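Local coordinates for CRISPR-associated protein Cse2 (Thermus thermophilus, PDB 2ZCA) that probably takes part in type I-E CRISPR adaptive immunity, which defends the cell against viruses, plasmids and other mobile genetic elements, at residues A25-S30 with P39-Y44; R59-L64 with D134-F139; G79-R84 with A150-G155. One frame throughout, in Å; residues are numbered along the deposited sequence.

Contact 1: residues A25-S30 with P39-Y44; sequences AAFRRS and PRAMPY
Ala26 and Phe27, near the C-terminal end of helix 20-29, pack against Arg40, Ala41 and Tyr44 at the turn of 3-10 helix that leads into helix 42-49. The contact is a helix-to-helix junction of the all-helical Cse2 fold, closed by a short connection of eight residues without helix or strand. No hydrogen bond crosses it.

The aliphatic part centres on Ala26. Its methyl group points at the opposing backbone, with CB 3.5 Å from Arg40 O. The same CB lies 3.9 Å from Ala41 CA. The small side chains of both alanines allow a close approach of the two backbones, Ala26 CA and Ala41 CA being 5.0 Å apart. Ala41 CB also reaches the ring of Phe27, 4.1 Å from CD1.

The aromatic part is a T-shaped pair. The edge of Tyr44 is directed to the face of Phe27, with ring centroids 6.0 Å apart and planes at 72°. Phe27 places CG beside its backbone N and anti to its carbonyl carbon (chi1 -69°), which carries the far end of the ring to the second segment. The phenol of Tyr44 also runs past Ala26, whose CB meets CE2. Leu11 and Leu14 of helix 3-15 and Ala70 of helix 56-71 add further packing to Phe27, and Trp10 NE1, outside the two segments, donates to the carbonyl O of Tyr44. The tightest approach between the two aromatic side chains is made by Phe27 CZ, 3.5 Å from Tyr44 CB.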
loop_
_atom_site.group_PDB
_atom_site.type_symbol
_atom_site.label_atom_id
_atom_site.label_comp_id
_atom_site.label_asym_id
_atom_site.label_seq_id
_atom_site.Cartn_x
_atom_site.Cartn_y
_atom_site.Cartn_z
ATOM N N ALA A 25 -9.582 2.038 13.021
ATOM C CA ALA A 25 -10.119 0.768 13.487
ATOM C C ALA A 25 -10.682 -0.031 12.317
ATOM O O ALA A 25 -10.466 -1.242 12.221
ATOM C CB ALA A 25 -11.207 1.007 14.536
ATOM N N ALA A 26 -11.399 0.647 11.422
ATOM C CA ALA A 26 -11.983 -0.024 10.266
ATOM C C ALA A 26 -10.901 -0.444 9.275
ATOM O O ALA A 26 -10.920 -1.566 8.770
ATOM C CB ALA A 26 -12.994 0.886 9.581
ATOM N N PHE A 27 -9.966 0.460 8.995
ATOM C CA PHE A 27 -8.888 0.151 8.063
ATOM C C PHE A 27 -8.018 -0.986 8.593
ATOM O O PHE A 27 -7.664 -1.908 7.854
ATOM C CB PHE A 27 -7.997 1.377 7.815
ATOM C CG PHE A 27 -8.666 2.488 7.049
ATOM C CD1 PHE A 27 -9.692 2.223 6.148
ATOM C CD2 PHE A 27 -8.225 3.802 7.190
ATOM C CE1 PHE A 27 -10.267 3.254 5.395
ATOM C CE2 PHE A 27 -8.792 4.838 6.442
ATOM C CZ PHE A 27 -9.814 4.562 5.544
ATOM N N ARG A 28 -7.671 -0.920 9.875
ATOM C CA ARG A 28 -6.825 -1.949 10.468
ATOM C C ARG A 28 -7.509 -3.309 10.435
ATOM O O ARG A 28 -6.900 -4.310 10.061
ATOM C CB ARG A 28 -6.461 -1.573 11.910
ATOM C CG ARG A 28 -5.580 -2.602 12.602
ATOM C CD ARG A 28 -4.207 -2.720 11.938
ATOM N NE ARG A 28 -3.399 -3.762 12.564
ATOM C CZ ARG A 28 -3.620 -5.067 12.438
ATOM N NH1 ARG A 28 -4.628 -5.511 11.695
ATOM N NH2 ARG A 28 -2.844 -5.934 13.074
ATOM N N ARG A 29 -8.780 -3.346 10.816
ATOM C CA ARG A 29 -9.518 -4.596 10.815
ATOM C C ARG A 29 -9.711 -5.144 9.398
ATOM O O ARG A 29 -9.783 -6.358 9.208
ATOM C CB ARG A 29 -10.874 -4.404 11.501
ATOM C CG ARG A 29 -11.766 -5.637 11.487
ATOM C CD ARG A 29 -11.071 -6.849 12.097
ATOM N NE ARG A 29 -11.940 -8.021 12.099
ATOM C CZ ARG A 29 -11.548 -9.248 12.431
ATOM N NH1 ARG A 29 -10.291 -9.473 12.791
ATOM N NH2 ARG A 29 -12.413 -10.253 12.401
ATOM N N SER A 30 -9.768 -4.259 8.403
ATOM C CA SER A 30 -9.959 -4.694 7.019
ATOM C C SER A 30 -8.826 -5.579 6.497
ATOM O O SER A 30 -8.979 -6.239 5.470
ATOM C CB SER A 30 -10.115 -3.493 6.080
ATOM O OG SER A 30 -8.869 -2.854 5.841
ATOM N N PRO A 39 -17.171 -4.013 4.834
ATOM C CA PRO A 39 -18.165 -2.939 4.916
ATOM C C PRO A 39 -17.827 -1.696 5.730
ATOM O O PRO A 39 -17.999 -0.581 5.244
ATOM C CB PRO A 39 -19.399 -3.659 5.454
ATOM C CG PRO A 39 -19.279 -5.007 4.823
ATOM C CD PRO A 39 -17.811 -5.323 5.056
ATOM N N ARG A 40 -17.341 -1.869 6.955
ATOM C CA ARG A 40 -17.055 -0.705 7.793
ATOM C C ARG A 40 -15.983 0.261 7.281
ATOM O O ARG A 40 -15.924 1.413 7.713
ATOM C CB ARG A 40 -16.726 -1.152 9.220
ATOM C CG ARG A 40 -17.888 -1.858 9.918
ATOM C CD ARG A 40 -19.153 -0.993 9.972
ATOM N NE ARG A 40 -20.312 -1.754 10.443
ATOM C CZ ARG A 40 -21.532 -1.252 10.624
ATOM N NH1 ARG A 40 -21.776 0.029 10.376
ATOM N NH2 ARG A 40 -22.515 -2.038 11.048
ATOM N N ALA A 41 -15.141 -0.189 6.359
ATOM C CA ALA A 41 -14.111 0.691 5.819
ATOM C C ALA A 41 -14.658 1.547 4.678
ATOM O O ALA A 41 -14.121 2.610 4.379
ATOM C CB ALA A 41 -12.921 -0.133 5.319
HETATM N N MSE A 42 -15.736 1.084 4.054
HETATM C CA MSE A 42 -16.321 1.778 2.913
HETATM C C MSE A 42 -16.700 3.248 3.102
HETATM O O MSE A 42 -16.444 4.070 2.224
HETATM C CB MSE A 42 -17.509 0.965 2.386
HETATM C CG MSE A 42 -17.069 -0.402 1.856
HETATM SE SE MSE A 42 -18.474 -1.468 1.082
HETATM C CE MSE A 42 -17.520 -3.141 0.877
ATOM N N PRO A 43 -17.309 3.603 4.241
ATOM C CA PRO A 43 -17.677 5.012 4.437
ATOM C C PRO A 43 -16.471 5.957 4.448
ATOM O O PRO A 43 -16.615 7.166 4.245
ATOM C CB PRO A 43 -18.391 4.995 5.789
ATOM C CG PRO A 43 -19.016 3.642 5.820
ATOM C CD PRO A 43 -17.897 2.760 5.296
ATOM N N TYR A 44 -15.286 5.403 4.681
ATOM C CA TYR A 44 -14.062 6.203 4.751
ATOM C C TYR A 44 -13.285 6.274 3.443
ATOM O O TYR A 44 -12.335 7.053 3.320
ATOM C CB TYR A 44 -13.148 5.644 5.844
ATOM C CG TYR A 44 -13.788 5.643 7.210
ATOM C CD1 TYR A 44 -13.952 6.829 7.926
ATOM C CD2 TYR A 44 -14.260 4.461 7.776
ATOM C CE1 TYR A 44 -14.572 6.835 9.176
ATOM C CE2 TYR A 44 -14.883 4.456 9.022
ATOM C CZ TYR A 44 -15.036 5.644 9.715
ATOM O OH TYR A 44 -15.656 5.636 10.946
#

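Contact 2: residues R59-L64 with D134-F139; sequences REAHYL and DLLRWF
Ala61 of helix 56-71 receives the end of Leu135 from helix 128-136. Leu135 CD2 lies 3.7 Å from Ala61 CA and 3.8 Å from Ala61 CB, so the branch rests on backbone and methyl together. The same CD2 meets Leu64 CD2 at 3.9 Å, where the two leucine side chains cross at about a right angle. On Leu135, CG stands anti to the backbone N (chi1 -173°), which extends the chain across to the other helix.

Leu136 makes the second contact. Its CD2 approaches Ala61 CB at 3.9 Å and His62 CE1 at 4.1 Å, while the first torsion of His62 swings the imidazole toward it.

In the next shell, His62 ND1 is hydrogen-bonded to Glu58 O one turn earlier, and the ring makes edge-to-face pairs with Trp54 and Phe7, which together hold the imidazole in place. Leu132 touches both Ala61 and His62, whereas Ile111 and Leu115 of helix 111-121 back Leu135 and Leu64 respectively.

With no hydrogen bond or salt bridge between the segments, the two helices are joined here by dispersion and the burial of apolar surface, and the fit of branched leucines against a small alanine is consistent with their close approach.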
loop_
_atom_site.group_PDB
_atom_site.type_symbol
_atom_site.label_atom_id
_atom_site.label_comp_id
_atom_site.label_asym_id
_atom_site.label_seq_id
_atom_site.Cartn_x
_atom_site.Cartn_y
_atom_site.Cartn_z
ATOM N N ARG A 59 -10.195 0.327 -7.220
ATOM C CA ARG A 59 -10.825 0.664 -5.947
ATOM C C ARG A 59 -10.154 -0.185 -4.865
ATOM O O ARG A 59 -9.805 0.309 -3.793
ATOM C CB ARG A 59 -12.329 0.357 -5.972
ATOM C CG ARG A 59 -13.158 1.311 -6.822
ATOM C CD ARG A 59 -14.656 1.097 -6.589
ATOM N NE ARG A 59 -15.178 -0.029 -7.354
ATOM C CZ ARG A 59 -15.581 0.049 -8.619
ATOM N NH1 ARG A 59 -15.531 1.204 -9.264
ATOM N NH2 ARG A 59 -16.025 -1.031 -9.242
ATOM N N GLU A 60 -9.966 -1.466 -5.165
ATOM C CA GLU A 60 -9.343 -2.381 -4.214
ATOM C C GLU A 60 -7.936 -1.912 -3.840
ATOM O O GLU A 60 -7.509 -2.065 -2.695
ATOM C CB GLU A 60 -9.318 -3.795 -4.799
ATOM C CG GLU A 60 -10.713 -4.280 -5.186
ATOM C CD GLU A 60 -10.724 -5.663 -5.808
ATOM O OE1 GLU A 60 -9.744 -6.018 -6.491
ATOM O OE2 GLU A 60 -11.727 -6.386 -5.631
ATOM N N ALA A 61 -7.226 -1.320 -4.795
ATOM C CA ALA A 61 -5.878 -0.821 -4.519
ATOM C C ALA A 61 -5.956 0.256 -3.441
ATOM O O ALA A 61 -5.137 0.286 -2.523
ATOM C CB ALA A 61 -5.250 -0.251 -5.785
ATOM N N HIS A 62 -6.943 1.144 -3.554
ATOM C CA HIS A 62 -7.108 2.205 -2.565
ATOM C C HIS A 62 -7.416 1.628 -1.184
ATOM O O HIS A 62 -6.864 2.076 -0.176
ATOM C CB HIS A 62 -8.234 3.164 -2.969
ATOM C CG HIS A 62 -7.883 4.076 -4.103
ATOM N ND1 HIS A 62 -7.816 3.651 -5.412
ATOM C CD2 HIS A 62 -7.612 5.404 -4.127
ATOM C CE1 HIS A 62 -7.525 4.676 -6.193
ATOM N NE2 HIS A 62 -7.396 5.752 -5.438
ATOM N N TYR A 63 -8.307 0.641 -1.133
ATOM C CA TYR A 63 -8.657 0.029 0.147
ATOM C C TYR A 63 -7.455 -0.638 0.798
ATOM O O TYR A 63 -7.275 -0.552 2.013
ATOM C CB TYR A 63 -9.773 -1.003 -0.035
ATOM C CG TYR A 63 -11.158 -0.392 -0.079
ATOM C CD1 TYR A 63 -11.792 0.025 1.091
ATOM C CD2 TYR A 63 -11.815 -0.197 -1.291
ATOM C CE1 TYR A 63 -13.048 0.626 1.056
ATOM C CE2 TYR A 63 -13.066 0.402 -1.337
ATOM C CZ TYR A 63 -13.676 0.812 -0.159
ATOM O OH TYR A 63 -14.909 1.419 -0.205
ATOM N N LEU A 64 -6.631 -1.306 -0.002
ATOM C CA LEU A 64 -5.467 -1.978 0.560
ATOM C C LEU A 64 -4.458 -0.969 1.102
ATOM O O LEU A 64 -3.894 -1.168 2.178
ATOM C CB LEU A 64 -4.805 -2.891 -0.486
ATOM C CG LEU A 64 -3.540 -3.645 -0.044
ATOM C CD1 LEU A 64 -3.821 -4.472 1.201
ATOM C CD2 LEU A 64 -3.064 -4.547 -1.177
ATOM N N ASP A 134 1.990 2.797 -7.612
ATOM C CA ASP A 134 2.580 1.564 -8.111
ATOM C C ASP A 134 1.572 0.417 -8.159
ATOM O O ASP A 134 1.502 -0.313 -9.144
ATOM C CB ASP A 134 3.787 1.162 -7.257
ATOM C CG ASP A 134 4.967 2.095 -7.439
ATOM O OD1 ASP A 134 4.990 2.827 -8.454
ATOM O OD2 ASP A 134 5.876 2.084 -6.579
ATOM N N LEU A 135 0.784 0.262 -7.099
ATOM C CA LEU A 135 -0.206 -0.810 -7.058
ATOM C C LEU A 135 -1.235 -0.633 -8.182
ATOM O O LEU A 135 -1.693 -1.604 -8.785
ATOM C CB LEU A 135 -0.899 -0.825 -5.689
ATOM C CG LEU A 135 -1.857 -1.986 -5.397
ATOM C CD1 LEU A 135 -1.144 -3.322 -5.596
ATOM C CD2 LEU A 135 -2.375 -1.861 -3.971
ATOM N N LEU A 136 -1.590 0.613 -8.466
ATOM C CA LEU A 136 -2.550 0.897 -9.525
ATOM C C LEU A 136 -2.051 0.442 -10.897
ATOM O O LEU A 136 -2.845 0.119 -11.778
ATOM C CB LEU A 136 -2.854 2.395 -9.567
ATOM C CG LEU A 136 -3.768 2.929 -8.463
ATOM C CD1 LEU A 136 -3.756 4.456 -8.456
ATOM C CD2 LEU A 136 -5.179 2.406 -8.696
ATOM N N ARG A 137 -0.734 0.402 -11.072
ATOM C CA ARG A 137 -0.145 0.012 -12.352
ATOM C C ARG A 137 0.527 -1.359 -12.284
ATOM O O ARG A 137 1.245 -1.756 -13.198
ATOM C CB ARG A 137 0.886 1.058 -12.774
ATOM C CG ARG A 137 0.322 2.473 -12.898
ATOM C CD ARG A 137 1.440 3.485 -13.096
ATOM N NE ARG A 137 2.288 3.612 -11.910
ATOM C CZ ARG A 137 3.469 4.223 -11.901
ATOM N NH1 ARG A 137 3.945 4.761 -13.018
ATOM N NH2 ARG A 137 4.180 4.294 -10.779
ATOM N N TRP A 138 0.263 -2.089 -11.210
ATOM C CA TRP A 138 0.885 -3.390 -10.996
ATOM C C TRP A 138 0.627 -4.437 -12.073
ATOM O O TRP A 138 1.484 -5.282 -12.337
ATOM C CB TRP A 138 0.448 -3.938 -9.635
ATOM C CG TRP A 138 1.277 -5.089 -9.147
ATOM C CD1 TRP A 138 1.013 -6.422 -9.302
ATOM C CD2 TRP A 138 2.507 -5.006 -8.420
ATOM N NE1 TRP A 138 2.005 -7.173 -8.712
ATOM C CE2 TRP A 138 2.933 -6.328 -8.164
ATOM C CE3 TRP A 138 3.291 -3.939 -7.959
ATOM C CZ2 TRP A 138 4.112 -6.612 -7.467
ATOM C CZ3 TRP A 138 4.467 -4.226 -7.263
ATOM C CH2 TRP A 138 4.862 -5.553 -7.026
ATOM N N PHE A 139 -0.537 -4.376 -12.707
ATOM C CA PHE A 139 -0.879 -5.371 -13.710
ATOM C C PHE A 139 -0.580 -5.019 -15.155
ATOM O O PHE A 139 -1.132 -5.616 -16.082
ATOM C CB PHE A 139 -2.336 -5.758 -13.517
ATOM C CG PHE A 139 -2.631 -6.211 -12.123
ATOM C CD1 PHE A 139 -2.053 -7.378 -11.629
ATOM C CD2 PHE A 139 -3.410 -5.435 -11.272
ATOM C CE1 PHE A 139 -2.243 -7.762 -10.303
ATOM C CE2 PHE A 139 -3.606 -5.808 -9.946
ATOM C CZ PHE A 139 -3.019 -6.975 -9.461
#

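Contact 3: residues G79-R84 with A150-G155; sequences GRTLAR and AREYYG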
loop_
_atom_site.group_PDB
_atom_site.type_symbol
_atom_site.label_atom_id
_atom_site.label_comp_id
_atom_site.label_asym_id
_atom_site.label_seq_id
_atom_site.Cartn_x
_atom_site.Cartn_y
_atom_site.Cartn_z
ATOM N N GLY A 79 9.738 9.211 -0.265
ATOM C CA GLY A 79 11.041 8.781 -0.739
ATOM C C GLY A 79 11.474 7.401 -0.274
ATOM O O GLY A 79 12.257 6.732 -0.954
ATOM N N ARG A 80 10.982 6.969 0.884
ATOM C CA ARG A 80 11.337 5.653 1.395
ATOM C C ARG A 80 10.324 4.644 0.877
ATOM O O ARG A 80 9.341 4.333 1.550
ATOM C CB ARG A 80 11.347 5.646 2.927
ATOM C CG ARG A 80 11.851 4.331 3.514
ATOM C CD ARG A 80 12.311 4.491 4.953
ATOM N NE ARG A 80 12.997 3.297 5.440
ATOM C CZ ARG A 80 12.412 2.303 6.102
ATOM N NH1 ARG A 80 11.114 2.351 6.369
ATOM N NH2 ARG A 80 13.132 1.263 6.506
ATOM N N THR A 81 10.566 4.138 -0.329
ATOM C CA THR A 81 9.653 3.177 -0.944
ATOM C C THR A 81 9.716 1.833 -0.249
ATOM O O THR A 81 10.690 1.526 0.443
ATOM C CB THR A 81 9.986 2.960 -2.430
ATOM O OG1 THR A 81 11.265 2.325 -2.540
ATOM C CG2 THR A 81 10.016 4.285 -3.168
ATOM N N LEU A 82 8.676 1.026 -0.435
ATOM C CA LEU A 82 8.637 -0.290 0.175
ATOM C C LEU A 82 9.858 -1.100 -0.253
ATOM O O LEU A 82 10.444 -1.815 0.556
ATOM C CB LEU A 82 7.354 -1.033 -0.223
ATOM C CG LEU A 82 7.216 -2.460 0.325
ATOM C CD1 LEU A 82 7.419 -2.470 1.837
ATOM C CD2 LEU A 82 5.839 -3.006 -0.022
ATOM N N ALA A 83 10.250 -0.977 -1.521
ATOM C CA ALA A 83 11.409 -1.719 -2.018
ATOM C C ALA A 83 12.672 -1.331 -1.259
ATOM O O ALA A 83 13.476 -2.194 -0.908
ATOM C CB ALA A 83 11.602 -1.471 -3.515
ATOM N N ARG A 84 12.853 -0.035 -1.019
ATOM C CA ARG A 84 14.023 0.430 -0.285
ATOM C C ARG A 84 13.946 -0.037 1.168
ATOM O O ARG A 84 14.946 -0.457 1.749
ATOM C CB ARG A 84 14.123 1.957 -0.365
ATOM C CG ARG A 84 14.540 2.443 -1.755
ATOM C CD ARG A 84 14.303 3.933 -1.982
ATOM N NE ARG A 84 14.722 4.330 -3.326
ATOM C CZ ARG A 84 14.438 5.500 -3.893
ATOM N NH1 ARG A 84 13.725 6.409 -3.237
ATOM N NH2 ARG A 84 14.867 5.762 -5.122
ATOM N N ALA A 150 12.775 -3.435 -8.441
ATOM C CA ALA A 150 14.033 -4.165 -8.436
ATOM C C ALA A 150 15.187 -3.166 -8.492
ATOM O O ALA A 150 16.200 -3.343 -7.817
ATOM C CB ALA A 150 14.096 -5.118 -9.624
ATOM N N ARG A 151 15.017 -2.113 -9.288
ATOM C CA ARG A 151 16.031 -1.067 -9.426
ATOM C C ARG A 151 16.248 -0.354 -8.089
ATOM O O ARG A 151 17.382 -0.077 -7.693
ATOM C CB ARG A 151 15.593 -0.038 -10.474
ATOM C CG ARG A 151 16.654 1.011 -10.820
ATOM C CD ARG A 151 16.080 2.110 -11.715
ATOM N NE ARG A 151 15.213 3.021 -10.969
ATOM C CZ ARG A 151 14.355 3.871 -11.530
ATOM N NH1 ARG A 151 14.241 3.931 -12.849
ATOM N NH2 ARG A 151 13.614 4.667 -10.768
ATOM N N GLU A 152 15.154 -0.052 -7.394
ATOM C CA GLU A 152 15.242 0.627 -6.105
ATOM C C GLU A 152 15.893 -0.262 -5.047
ATOM O O GLU A 152 16.702 0.201 -4.241
ATOM C CB GLU A 152 13.845 1.044 -5.628
ATOM C CG GLU A 152 13.053 1.853 -6.643
ATOM C CD GLU A 152 11.672 2.246 -6.141
ATOM O OE1 GLU A 152 11.120 1.530 -5.274
ATOM O OE2 GLU A 152 11.131 3.263 -6.626
ATOM N N TYR A 153 15.538 -1.543 -5.052
ATOM C CA TYR A 153 16.080 -2.488 -4.083
ATOM C C TYR A 153 17.581 -2.702 -4.275
ATOM O O TYR A 153 18.373 -2.476 -3.359
ATOM C CB TYR A 153 15.338 -3.822 -4.195
ATOM C CG TYR A 153 15.738 -4.863 -3.174
ATOM C CD1 TYR A 153 16.884 -5.640 -3.349
ATOM C CD2 TYR A 153 14.958 -5.084 -2.036
ATOM C CE1 TYR A 153 17.243 -6.615 -2.418
ATOM C CE2 TYR A 153 15.307 -6.056 -1.099
ATOM C CZ TYR A 153 16.450 -6.818 -1.298
ATOM O OH TYR A 153 16.797 -7.789 -0.388
ATOM N N TYR A 154 17.975 -3.139 -5.466
ATOM C CA TYR A 154 19.389 -3.381 -5.726
ATOM C C TYR A 154 20.192 -2.091 -5.818
ATOM O O TYR A 154 21.417 -2.102 -5.698
ATOM C CB TYR A 154 19.536 -4.228 -6.991
ATOM C CG TYR A 154 18.984 -5.615 -6.775
ATOM C CD1 TYR A 154 19.616 -6.506 -5.904
ATOM C CD2 TYR A 154 17.778 -6.004 -7.353
ATOM C CE1 TYR A 154 19.052 -7.747 -5.609
ATOM C CE2 TYR A 154 17.207 -7.238 -7.064
ATOM C CZ TYR A 154 17.846 -8.105 -6.189
ATOM O OH TYR A 154 17.267 -9.317 -5.880
ATOM N N GLY A 155 19.497 -0.976 -6.004
ATOM C CA GLY A 155 20.175 0.303 -6.082
ATOM C C GLY A 155 20.516 0.838 -4.701
ATOM O O GLY A 155 21.466 1.608 -4.542
HETATM O O HOH W 1 8.937 0.241 -4.008
HETATM O O HOH W 2 17.028 3.058 -3.962
#
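The N-terminus of helix 82-90 is capped at this contact, where Thr81 occupies the N-cap position and meets Glu152 of helix 144-155. Thr81 OG1 accepts from Arg84 N at 3.2 Å, with an N-H...O angle of 160°, and donates to Glu152 OE1 at 2.9 Å. The hydroxyl therefore links the capped helix end to the carboxylate, reaching it from above its plane, 60° out. The first torsion of Thr81 (chi1 66°) sets OG1 between the backbone N and the carbonyl carbon, where it can serve both partners.

Glu152 runs extended beyond CG, bringing its carboxylate to the capped end. A water bridges the same OE1 to Ala83 N, 3.1 Å from the water, so two donors converge on this buried oxygen. The other oxygen, OE2, forms a salt bridge with Arg148 NE. The helix N-terminus may favour the ionised carboxylate.

Van der Waals contacts accompany this network. Ala83 CB approaches Glu152 OE1 and lies loosely against the apolar Tyr153 CB, while Tyr153 CD2 comes within 3.4 Å of Ala83 O. The Tyr153 ring is stacked with Phe100 and edge-to-face with Trp87, which ties it to helices 96-104 and 82-90.

Arg84 lies across Glu152 at about a right angle, its CG and NE near the glutamate backbone O and CB. NH1 donates to Gly79 O at 2.7 Å, in the carbonyl plane, holding the loop before the cap. A second water accepts from Arg84 NE at 2.7 Å and donates to Glu152 O.

Overall arrangement
The three contacts are spread across an all-helical chain. Contact 2 lies nearest the middle, about 8 Å from the chain centre; contacts 1 and 3 sit farther out, on opposite sides of that centre, with their own centres about 29 Å apart. Contacts 2 and 3 are both buried, contact 1 only partly so. Contact 1 touches contact 2 through Met42 CA, 3.4 Å from Tyr63 OH. Contacts 2 and 3 do not touch, yet their segments alternate along the chain, and each pairs an earlier helix with one from the C-terminal part. Chemistry differs accordingly: aromatic and alanine packing in contact 1, leucine packing in contact 2, and a water-assisted polar network in contact 3.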